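Side-chain contacts in acyl-coenzyme A oxidase 3 (Yarrowia lipolytica, PDB 5YS9), which oxidises acyl-CoA substrates to (2E)-enoyl-CoA with FAD as cofactor, reducing oxygen to hydrogen peroxide, in peroxisomal fatty acid beta-oxidation: residues Thr680-Pro683 and Phe684-Glu688; Gly251-Met254 and Gly255-Ile259; Asp527-Val530 and Glu531-Gly535; Glu545-Gln548 and Gln549-Gln552. All coordinates share one frame; numbering follows the deposited sequence.

Interaction 1: Thr680-Pro683 and Phe684-Glu688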
loop_
_atom_site.group_PDB
_atom_site.type_symbol
_atom_site.label_atom_id
_atom_site.label_comp_id
_atom_site.label_asym_id
_atom_site.label_seq_id
_atom_site.Cartn_x
_atom_site.Cartn_y
_atom_site.Cartn_z
ATOM N N THR A 680 -4.475 32.474 -14.388
ATOM C CA THR A 680 -5.503 31.459 -14.301
ATOM C C THR A 680 -6.606 31.688 -13.278
ATOM O O THR A 680 -7.761 31.731 -13.635
ATOM C CB THR A 680 -4.848 30.086 -14.092
ATOM O OG1 THR A 680 -3.729 29.979 -14.962
ATOM C CG2 THR A 680 -5.806 28.965 -14.391
ATOM N N LEU A 681 -6.237 31.796 -12.010
ATOM C CA LEU A 681 -7.191 31.998 -10.927
ATOM C C LEU A 681 -7.964 33.316 -10.914
ATOM O O LEU A 681 -9.155 33.325 -10.723
ATOM C CB LEU A 681 -6.502 31.796 -9.587
ATOM C CG LEU A 681 -7.452 31.925 -8.414
ATOM C CD1 LEU A 681 -8.517 30.857 -8.461
ATOM C CD2 LEU A 681 -6.707 31.873 -7.109
ATOM N N ARG A 682 -7.286 34.425 -11.149
ATOM C CA ARG A 682 -7.951 35.717 -11.173
ATOM C C ARG A 682 -8.933 35.908 -12.323
ATOM O O ARG A 682 -10.023 36.387 -12.112
ATOM C CB ARG A 682 -6.950 36.857 -11.126
ATOM C CG ARG A 682 -7.517 38.095 -10.475
ATOM C CD ARG A 682 -6.682 39.316 -10.761
ATOM N NE ARG A 682 -7.486 40.524 -10.733
ATOM C CZ ARG A 682 -7.999 41.048 -9.633
ATOM N NH1 ARG A 682 -7.783 40.472 -8.472
ATOM N NH2 ARG A 682 -8.724 42.143 -9.698
ATOM N N PRO A 683 -8.560 35.509 -13.533
ATOM C CA PRO A 683 -9.522 35.519 -14.668
ATOM C C PRO A 683 -10.787 34.695 -14.435
ATOM O O PRO A 683 -11.837 35.120 -14.821
ATOM C CB PRO A 683 -8.704 34.923 -15.817
ATOM C CG PRO A 683 -7.327 35.404 -15.510
ATOM C CD PRO A 683 -7.201 35.223 -14.026
ATOM N N PHE A 684 -10.668 33.543 -13.793
ATOM C CA PHE A 684 -11.820 32.778 -13.397
ATOM C C PHE A 684 -12.689 33.443 -12.320
ATOM O O PHE A 684 -13.857 33.715 -12.583
ATOM C CB PHE A 684 -11.424 31.406 -12.898
ATOM C CG PHE A 684 -12.601 30.613 -12.426
ATOM C CD1 PHE A 684 -13.584 30.231 -13.328
ATOM C CD2 PHE A 684 -12.740 30.259 -11.092
ATOM C CE1 PHE A 684 -14.695 29.486 -12.915
ATOM C CE2 PHE A 684 -13.866 29.533 -10.663
ATOM C CZ PHE A 684 -14.843 29.159 -11.573
ATOM N N LEU A 685 -12.143 33.700 -11.126
ATOM C CA LEU A 685 -12.937 34.371 -10.061
ATOM C C LEU A 685 -13.602 35.660 -10.538
ATOM O O LEU A 685 -14.684 35.969 -10.076
ATOM C CB LEU A 685 -12.134 34.740 -8.814
ATOM C CG LEU A 685 -11.429 33.640 -8.054
ATOM C CD1 LEU A 685 -10.467 34.267 -7.074
ATOM C CD2 LEU A 685 -12.405 32.773 -7.313
ATOM N N PHE A 686 -12.941 36.412 -11.415
ATOM C CA PHE A 686 -13.471 37.691 -11.921
ATOM C C PHE A 686 -14.057 37.644 -13.327
ATOM O O PHE A 686 -14.292 38.671 -13.908
ATOM C CB PHE A 686 -12.401 38.775 -11.804
ATOM C CG PHE A 686 -12.150 39.145 -10.398
ATOM C CD1 PHE A 686 -13.043 39.980 -9.730
ATOM C CD2 PHE A 686 -11.116 38.551 -9.677
ATOM C CE1 PHE A 686 -12.867 40.272 -8.389
ATOM C CE2 PHE A 686 -10.927 38.850 -8.332
ATOM C CZ PHE A 686 -11.797 39.705 -7.686
ATOM N N ARG A 687 -14.457 36.467 -13.765
ATOM C CA ARG A 687 -15.036 36.287 -15.078
ATOM C C ARG A 687 -16.340 37.049 -15.270
ATOM O O ARG A 687 -17.054 37.336 -14.328
ATOM C CB ARG A 687 -15.240 34.800 -15.364
ATOM C CG ARG A 687 -16.408 34.148 -14.653
ATOM C CD ARG A 687 -16.185 32.655 -14.520
ATOM N NE ARG A 687 -17.227 31.987 -13.759
ATOM C CZ ARG A 687 -17.216 31.827 -12.443
ATOM N NH1 ARG A 687 -16.218 32.294 -11.724
ATOM N NH2 ARG A 687 -18.206 31.196 -11.848
ATOM N N GLU A 688 -16.603 37.426 -16.507
ATOM C CA GLU A 688 -17.838 38.092 -16.875
ATOM C C GLU A 688 -19.040 37.182 -16.863
ATOM O O GLU A 688 -18.925 35.979 -16.978
ATOM C CB GLU A 688 -17.731 38.697 -18.256
ATOM C CG GLU A 688 -16.410 39.346 -18.535
ATOM C CD GLU A 688 -16.518 40.833 -18.508
ATOM O OE1 GLU A 688 -16.950 41.363 -17.475
ATOM O OE2 GLU A 688 -16.170 41.458 -19.516
#
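Arg-682 and Phe-686, one helical turn apart, meet because their first torsions bring the two groups over the same side of the helix end. Arg-682 has CG turned away from its own N (chi1 -151°) and runs on extended to NE. Phe-686 has CG on the side of its N (chi1 -70°). The guanidinium therefore lies flat on the rim of the ring, with the planes 28° apart. Arg-682 NH1 is 3.5 Å from Phe-686 CE2. Arg-682 CZ lies 4.3 Å from the centroid of the Phe-686 ring, an off-centre cation-pi contact. Nearer the backbone, Arg-682 CG packs on Phe-686 CD2 at 3.7 Å. Arg-682 O comes to the edge of the ring, in its plane, and takes Phe-686 N at 3.0 Å. Phe-686 is the first residue to leave helical angles. The Arg-687 chain folds back to Phe-684: NH1 bonds Phe-684 O at 2.9 Å and sits over the rim of its ring. Phe-684 O also accepts from Arg-687 N, on the opposite face of its plane. Leu-681 CG and Leu-685 CD1 meet at 4.0 Å on the buried side. Replacing Arg-682 by an alanine would probably leave the Phe-686 ring without its stacked partner and Ser-237 O of the second subunit without this donor. Arg-682 NH1 bonds that oxygen and also Tyr-677 OH. Arg-687 reaches Asp-152 O and Val-153 O of the second subunit. Arg-682 thus joins an aromatic face to a carbonyl of the second subunit, and Arg-687 spends its N-H groups on carbonyls of both chains, which probably helps fix the end of helix 677-685 at the interface.

Interaction 2: Gly251-Met254 and Gly255-Ile259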
loop_
_atom_site.group_PDB
_atom_site.type_symbol
_atom_site.label_atom_id
_atom_site.label_comp_id
_atom_site.label_asym_id
_atom_site.label_seq_id
_atom_site.Cartn_x
_atom_site.Cartn_y
_atom_site.Cartn_z
ATOM N N GLY A 251 10.541 6.355 -18.684
ATOM C CA GLY A 251 9.727 7.404 -18.121
ATOM C C GLY A 251 9.285 7.229 -16.698
ATOM O O GLY A 251 9.934 6.579 -15.917
ATOM N N LYS A 252 8.182 7.869 -16.361
ATOM C CA LYS A 252 7.731 7.946 -14.989
ATOM C C LYS A 252 7.431 6.589 -14.400
ATOM O O LYS A 252 6.722 5.795 -14.981
ATOM C CB LYS A 252 6.483 8.834 -14.914
ATOM C CG LYS A 252 5.944 9.083 -13.526
ATOM C CD LYS A 252 6.738 10.152 -12.825
ATOM C CE LYS A 252 6.158 10.471 -11.473
ATOM N NZ LYS A 252 6.437 9.414 -10.480
ATOM N N LYS A 253 7.959 6.362 -13.209
ATOM C CA LYS A 253 7.639 5.185 -12.397
ATOM C C LYS A 253 6.859 5.545 -11.130
ATOM O O LYS A 253 6.821 6.701 -10.704
ATOM C CB LYS A 253 8.909 4.454 -12.021
ATOM C CG LYS A 253 9.735 4.083 -13.225
ATOM C CD LYS A 253 10.867 3.161 -12.867
ATOM C CE LYS A 253 11.908 3.801 -11.987
ATOM N NZ LYS A 253 12.730 4.868 -12.611
ATOM N N MET A 254 6.202 4.558 -10.541
ATOM C CA MET A 254 5.581 4.772 -9.252
ATOM C C MET A 254 6.564 5.438 -8.238
ATOM O O MET A 254 6.151 6.321 -7.443
ATOM C CB MET A 254 5.098 3.456 -8.700
ATOM C CG MET A 254 4.640 3.512 -7.252
ATOM S SD MET A 254 3.618 2.059 -7.032
ATOM C CE MET A 254 3.056 2.229 -5.315
ATOM N N GLY A 255 7.818 5.022 -8.297
ATOM C CA GLY A 255 8.840 5.410 -7.365
ATOM C C GLY A 255 10.202 5.323 -8.002
ATOM O O GLY A 255 10.321 4.985 -9.160
ATOM N N ARG A 256 11.228 5.673 -7.245
ATOM C CA ARG A 256 12.607 5.477 -7.660
ATOM C C ARG A 256 12.913 6.142 -8.980
ATOM O O ARG A 256 13.529 5.572 -9.850
ATOM C CB ARG A 256 12.964 3.996 -7.688
ATOM C CG ARG A 256 13.198 3.412 -6.310
ATOM C CD ARG A 256 13.798 2.027 -6.359
ATOM N NE ARG A 256 13.314 1.186 -5.278
ATOM C CZ ARG A 256 14.078 0.614 -4.361
ATOM N NH1 ARG A 256 15.379 0.778 -4.380
ATOM N NH2 ARG A 256 13.536 -0.136 -3.427
ATOM N N ASP A 257 12.450 7.367 -9.110
ATOM C CA ASP A 257 12.605 8.117 -10.327
ATOM C C ASP A 257 14.042 8.512 -10.635
ATOM O O ASP A 257 14.333 8.878 -11.744
ATOM C CB ASP A 257 11.664 9.311 -10.361
ATOM C CG ASP A 257 10.347 8.997 -11.038
ATOM O OD1 ASP A 257 10.319 8.248 -12.015
ATOM O OD2 ASP A 257 9.325 9.505 -10.592
ATOM N N ALA A 258 14.926 8.467 -9.649
ATOM C CA ALA A 258 16.325 8.800 -9.901
ATOM C C ALA A 258 16.968 7.821 -10.867
ATOM O O ALA A 258 18.002 8.151 -11.466
ATOM C CB ALA A 258 17.118 8.790 -8.615
ATOM N N ILE A 259 16.437 6.606 -10.960
ATOM C CA ILE A 259 16.974 5.572 -11.841
ATOM C C ILE A 259 16.447 5.708 -13.253
ATOM O O ILE A 259 15.261 5.822 -13.464
ATOM C CB ILE A 259 16.593 4.159 -11.376
ATOM C CG1 ILE A 259 16.971 3.934 -9.930
ATOM C CG2 ILE A 259 17.241 3.104 -12.255
ATOM C CD1 ILE A 259 16.141 2.857 -9.283
HETATM O O HOH W 1 11.562 7.094 -13.839
#
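From Lys-252 to Asp-257 the chain bends back on itself, and a type I beta turn from Arg-256 to Ile-259 follows. This loop belongs to the acyl-CoA dehydrogenase middle domain and joins strands 245-249 and 262-272. The Asp-257 carboxylate faces the first half of the loop. Its OD2 forms a salt bridge with Lys-252 NZ at 2.9 Å, through the syn lone pair. Its OD1 takes Lys-253 N at 3.2 Å in a nearly straight bond. The Lys-252 chain has CG anti to N (chi1 -176°) and is bent at chi2 and chi4. This curls NZ round to Lys-253 O as well, 2.7 Å away. The Lys-253 chain bends at chi3 and chi4 and carries NZ to the turn. Its NZ bonds Arg-256 O at 3.0 Å, from above the carbonyl plane. Ile-259 N reaches the same oxygen from the opposite face. A weak bond joins Lys-253 NZ to Ile-259 O at 2.8 Å. A water within hydrogen-bonding distance of Gly-251 O and Asp-257 OD1 accepts from Lys-253 NZ. Lys-253 also packs on Tyr-435 of the second subunit, and its side chain lies about 4 Å from a bound FAD. The loop is largely buried. The Lys-252 salt bridge and the Lys-253 N-H would probably favour the charged form of Asp-257, with the Lys-253 ammonium near by. The carbonyls of the turn probably offset the cost of burying that ammonium.

Interaction 3: Asp527-Val530 and Glu531-Gly535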
loop_
_atom_site.group_PDB
_atom_site.type_symbol
_atom_site.label_atom_id
_atom_site.label_comp_id
_atom_site.label_asym_id
_atom_site.label_seq_id
_atom_site.Cartn_x
_atom_site.Cartn_y
_atom_site.Cartn_z
ATOM N N ASP A 527 0.402 -35.471 0.871
ATOM C CA ASP A 527 -0.572 -36.589 0.715
ATOM C C ASP A 527 -1.471 -36.408 -0.516
ATOM O O ASP A 527 -1.665 -37.375 -1.279
ATOM C CB ASP A 527 -1.507 -36.766 1.940
ATOM C CG ASP A 527 -0.784 -37.283 3.179
ATOM O OD1 ASP A 527 0.341 -37.801 3.070
ATOM O OD2 ASP A 527 -1.328 -37.128 4.290
ATOM N N LYS A 528 -2.040 -35.203 -0.675
ATOM C CA LYS A 528 -2.950 -34.893 -1.795
ATOM C C LYS A 528 -2.250 -34.971 -3.143
ATOM O O LYS A 528 -2.855 -35.345 -4.149
ATOM C CB LYS A 528 -3.569 -33.488 -1.664
ATOM C CG LYS A 528 -4.659 -33.320 -0.623
ATOM C CD LYS A 528 -5.322 -31.936 -0.733
ATOM C CE LYS A 528 -6.847 -31.949 -0.622
ATOM N NZ LYS A 528 -7.285 -31.858 0.798
ATOM N N PHE A 529 -0.985 -34.567 -3.160
ATOM C CA PHE A 529 -0.162 -34.607 -4.360
ATOM C C PHE A 529 0.033 -36.048 -4.800
ATOM O O PHE A 529 0.053 -36.343 -5.994
ATOM C CB PHE A 529 1.197 -33.983 -4.068
ATOM C CG PHE A 529 2.194 -34.194 -5.149
ATOM C CD1 PHE A 529 2.985 -35.325 -5.163
ATOM C CD2 PHE A 529 2.336 -33.268 -6.160
ATOM C CE1 PHE A 529 3.936 -35.520 -6.142
ATOM C CE2 PHE A 529 3.277 -33.462 -7.167
ATOM C CZ PHE A 529 4.091 -34.595 -7.150
ATOM N N VAL A 530 0.236 -36.919 -3.810
ATOM C CA VAL A 530 0.313 -38.359 -4.020
ATOM C C VAL A 530 -1.042 -38.952 -4.505
ATOM O O VAL A 530 -1.038 -39.757 -5.430
ATOM C CB VAL A 530 0.898 -39.103 -2.774
ATOM C CG1 VAL A 530 0.863 -40.615 -2.942
ATOM C CG2 VAL A 530 2.337 -38.679 -2.511
ATOM N N GLU A 531 -2.179 -38.567 -3.918
ATOM C CA GLU A 531 -3.474 -39.048 -4.424
ATOM C C GLU A 531 -3.666 -38.588 -5.879
ATOM O O GLU A 531 -4.208 -39.334 -6.710
ATOM C CB GLU A 531 -4.671 -38.551 -3.595
ATOM C CG GLU A 531 -4.851 -39.136 -2.195
ATOM C CD GLU A 531 -5.876 -38.326 -1.356
ATOM O OE1 GLU A 531 -5.612 -38.036 -0.157
ATOM O OE2 GLU A 531 -6.947 -37.946 -1.916
ATOM N N LEU A 532 -3.232 -37.363 -6.179
ATOM C CA LEU A 532 -3.521 -36.762 -7.476
ATOM C C LEU A 532 -2.641 -37.309 -8.592
ATOM O O LEU A 532 -3.113 -37.421 -9.733
ATOM C CB LEU A 532 -3.442 -35.230 -7.409
ATOM C CG LEU A 532 -4.648 -34.520 -6.774
ATOM C CD1 LEU A 532 -4.243 -33.086 -6.495
ATOM C CD2 LEU A 532 -5.905 -34.560 -7.636
ATOM N N THR A 533 -1.376 -37.575 -8.304
ATOM C CA THR A 533 -0.507 -38.265 -9.252
ATOM C C THR A 533 -0.870 -39.734 -9.514
ATOM O O THR A 533 -0.834 -40.194 -10.645
ATOM C CB THR A 533 0.983 -38.124 -8.889
ATOM O OG1 THR A 533 1.241 -38.732 -7.625
ATOM C CG2 THR A 533 1.364 -36.678 -8.820
ATOM N N LYS A 534 -1.224 -40.453 -8.457
ATOM C CA LYS A 534 -1.650 -41.844 -8.553
ATOM C C LYS A 534 -2.907 -41.874 -9.377
ATOM O O LYS A 534 -3.149 -42.794 -10.139
ATOM C CB LYS A 534 -1.920 -42.436 -7.179
ATOM C CG LYS A 534 -0.719 -43.121 -6.556
ATOM C CD LYS A 534 -1.054 -43.649 -5.174
ATOM C CE LYS A 534 0.197 -44.057 -4.425
ATOM N NZ LYS A 534 -0.065 -44.206 -2.969
ATOM N N GLY A 535 -3.693 -40.829 -9.194
ATOM C CA GLY A 535 -4.938 -40.595 -9.885
ATOM C C GLY A 535 -4.677 -40.269 -11.332
ATOM O O GLY A 535 -5.601 -40.101 -12.100
#
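Phe-529 O is held by two groups of Thr-533, one turn further along the helix. The backbone Thr-533 N gives it a bond of 3.0 Å, and the hydroxyl Thr-533 OG1 a second of 3.1 Å. The hydroxyl reaches it because OG1 sits between the backbone N and the carbonyl carbon (chi1 63°). The same rotation lays the methyl CG2 over one face of the Phe-529 ring. This is a CH-pi contact, with Thr-533 CG2 3.9 Å from the centroid of the Phe-529 ring and 16° off the normal. An alanine here takes away OG1 and CG2, and would probably leave Phe-529 O with one donor fewer from this residue and a gap over the ring face. This is the last part of helix 507-534, in the helical C-terminal part of the acyl-CoA oxidase fold. Helical carbonyls here accept in the usual way: Asp-527 O takes Glu-531 N at 2.9 Å, and Lys-528 O takes Leu-532 N at the same distance. Val-530 O takes Lys-534 N at 3.1 Å, and Glu-531 O takes Gly-535 N at 2.9 Å. Val-530 and Lys-534 run side by side, and Lys-534 NZ ends 3.7 Å from Val-530 CG1. Two charged ends have partners outside the turn. Asp-527 OD1 forms a salt bridge with Arg-477, and Lys-528 NZ one with Asp-613 of the second subunit. The Phe-529 ring also stacks with Phe-543, and it packs on Leu-474 of helix 458-477.

Interaction 4: Glu545-Gln548 and Gln549-Gln552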
loop_
_atom_site.group_PDB
_atom_site.type_symbol
_atom_site.label_atom_id
_atom_site.label_comp_id
_atom_site.label_asym_id
_atom_site.label_seq_id
_atom_site.Cartn_x
_atom_site.Cartn_y
_atom_site.Cartn_z
ATOM N N GLU A 545 -3.160 -27.870 -9.395
ATOM C CA GLU A 545 -4.321 -28.184 -8.545
ATOM C C GLU A 545 -4.144 -27.775 -7.087
ATOM O O GLU A 545 -5.146 -27.569 -6.411
ATOM C CB GLU A 545 -4.662 -29.698 -8.561
ATOM C CG GLU A 545 -5.486 -30.174 -9.749
ATOM C CD GLU A 545 -6.783 -29.405 -9.902
ATOM O OE1 GLU A 545 -7.379 -29.005 -8.867
ATOM O OE2 GLU A 545 -7.186 -29.185 -11.065
ATOM N N LEU A 546 -2.894 -27.722 -6.614
ATOM C CA LEU A 546 -2.558 -27.399 -5.229
ATOM C C LEU A 546 -1.870 -26.035 -5.054
ATOM O O LEU A 546 -0.993 -25.866 -4.181
ATOM C CB LEU A 546 -1.654 -28.504 -4.669
ATOM C CG LEU A 546 -2.333 -29.883 -4.590
ATOM C CD1 LEU A 546 -1.308 -30.991 -4.383
ATOM C CD2 LEU A 546 -3.383 -29.875 -3.493
ATOM N N SER A 547 -2.280 -25.072 -5.875
ATOM C CA SER A 547 -1.722 -23.728 -5.851
ATOM C C SER A 547 -1.936 -22.984 -4.539
ATOM O O SER A 547 -0.985 -22.371 -4.035
ATOM C CB SER A 547 -2.270 -22.927 -7.001
ATOM O OG SER A 547 -1.720 -23.451 -8.176
ATOM N N GLN A 548 -3.157 -23.049 -3.991
ATOM C CA GLN A 548 -3.472 -22.458 -2.696
ATOM C C GLN A 548 -2.648 -23.168 -1.599
ATOM O O GLN A 548 -2.052 -22.503 -0.746
ATOM C CB GLN A 548 -4.987 -22.503 -2.423
ATOM C CG GLN A 548 -5.455 -22.134 -1.003
ATOM C CD GLN A 548 -5.144 -20.677 -0.587
ATOM O OE1 GLN A 548 -4.564 -19.889 -1.353
ATOM N NE2 GLN A 548 -5.529 -20.321 0.647
ATOM N N GLN A 549 -2.579 -24.500 -1.642
ATOM C CA GLN A 549 -1.842 -25.262 -0.628
ATOM C C GLN A 549 -0.343 -24.939 -0.719
ATOM O O GLN A 549 0.288 -24.699 0.295
ATOM C CB GLN A 549 -2.083 -26.774 -0.766
ATOM C CG GLN A 549 -3.496 -27.248 -0.439
ATOM C CD GLN A 549 -4.532 -26.972 -1.521
ATOM O OE1 GLN A 549 -4.206 -26.565 -2.621
ATOM N NE2 GLN A 549 -5.793 -27.182 -1.193
ATOM N N ARG A 550 0.221 -24.873 -1.919
ATOM C CA ARG A 550 1.656 -24.518 -2.036
ATOM C C ARG A 550 2.016 -23.149 -1.464
ATOM O O ARG A 550 3.035 -23.003 -0.783
ATOM C CB ARG A 550 2.110 -24.534 -3.486
ATOM C CG ARG A 550 2.388 -25.913 -4.027
ATOM C CD ARG A 550 2.958 -25.780 -5.424
ATOM N NE ARG A 550 1.953 -25.385 -6.421
ATOM C CZ ARG A 550 2.196 -24.598 -7.479
ATOM N NH1 ARG A 550 3.385 -24.036 -7.672
ATOM N NH2 ARG A 550 1.213 -24.312 -8.325
ATOM N N PHE A 551 1.179 -22.150 -1.775
ATOM C CA PHE A 551 1.292 -20.820 -1.213
ATOM C C PHE A 551 1.184 -20.820 0.310
ATOM O O PHE A 551 2.019 -20.200 0.990
ATOM C CB PHE A 551 0.240 -19.830 -1.800
ATOM C CG PHE A 551 0.503 -18.399 -1.399
ATOM C CD1 PHE A 551 -0.000 -17.892 -0.228
ATOM C CD2 PHE A 551 1.357 -17.610 -2.145
ATOM C CE1 PHE A 551 0.289 -16.610 0.180
ATOM C CE2 PHE A 551 1.661 -16.314 -1.744
ATOM C CZ PHE A 551 1.126 -15.821 -0.576
ATOM N N GLN A 552 0.155 -21.489 0.837
ATOM C CA GLN A 552 -0.030 -21.627 2.299
ATOM C C GLN A 552 1.206 -22.285 2.985
ATOM O O GLN A 552 1.724 -21.781 4.007
ATOM C CB GLN A 552 -1.319 -22.408 2.618
ATOM C CG GLN A 552 -2.614 -21.635 2.519
ATOM C CD GLN A 552 -2.801 -20.691 3.701
ATOM O OE1 GLN A 552 -2.867 -19.464 3.519
ATOM N NE2 GLN A 552 -2.870 -21.257 4.924
#
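Leu-546 O receives Arg-550 N at 2.8 Å, the shortest hydrogen bond between the two segments. Leu-546 is the N-cap, so this bond starts the regular pattern of helix 547-573. Ser-547 O takes Phe-551 N at 3.1 Å, and Gln-548 O takes Gln-552 N at 2.9 Å. The Arg-550 chain is bent at chi3 (-73°), which swings its guanidinium back over the first turn. There Arg-550 NH2 makes a weak, strongly bent bond with Ser-547 OG, 3.1 Å away. The stronger partner of that hydroxyl is Glu-544 O, while Arg-550 NH1 bonds Leu-463 O and so ties the start of this helix to helix 458-477. Gln-549 is bent at chi2 (77°), so its amide folds back on the cap residue. Its OE1 lies 3.2 Å from Leu-546 CA and 3.5 Å from Leu-546 CD2. Gln-548 and Gln-552 run side by side, pointing the same way, with their amide planes 27° apart. Gln-548 NE2 packs on Gln-552 CG at 3.7 Å. Leu-546 and Gln-549 face helix 507-534, touching Phe-529 and Ala-525. Phe-551 touches helices 391-428 and 458-477, at Trp-417 and Cys-462, and stacks with Tyr-350 of the second subunit.

In the fold
Interactions 3 and 4 touch: Leu-546, just before helix 547-573, packs on Lys-528, Phe-529 and Leu-532 of helix 507-534. The centres of interactions 3 and 4 are 14 Å apart. Both are helical turns, but 527-535 is a surface contact with two charged ends paired outside it, while 545-552 is partly buried. Interaction 2 is the buried one. It lies in a loop of the middle domain, close to FAD, and is held by lysine and carboxylate rather than by helical bonds. Interaction 1 stands far out, about 62 Å from interaction 3 at the nearest atoms, on a helix near the C-terminus. All four reach the second subunit; in interaction 1 the arginines do so through its carbonyls.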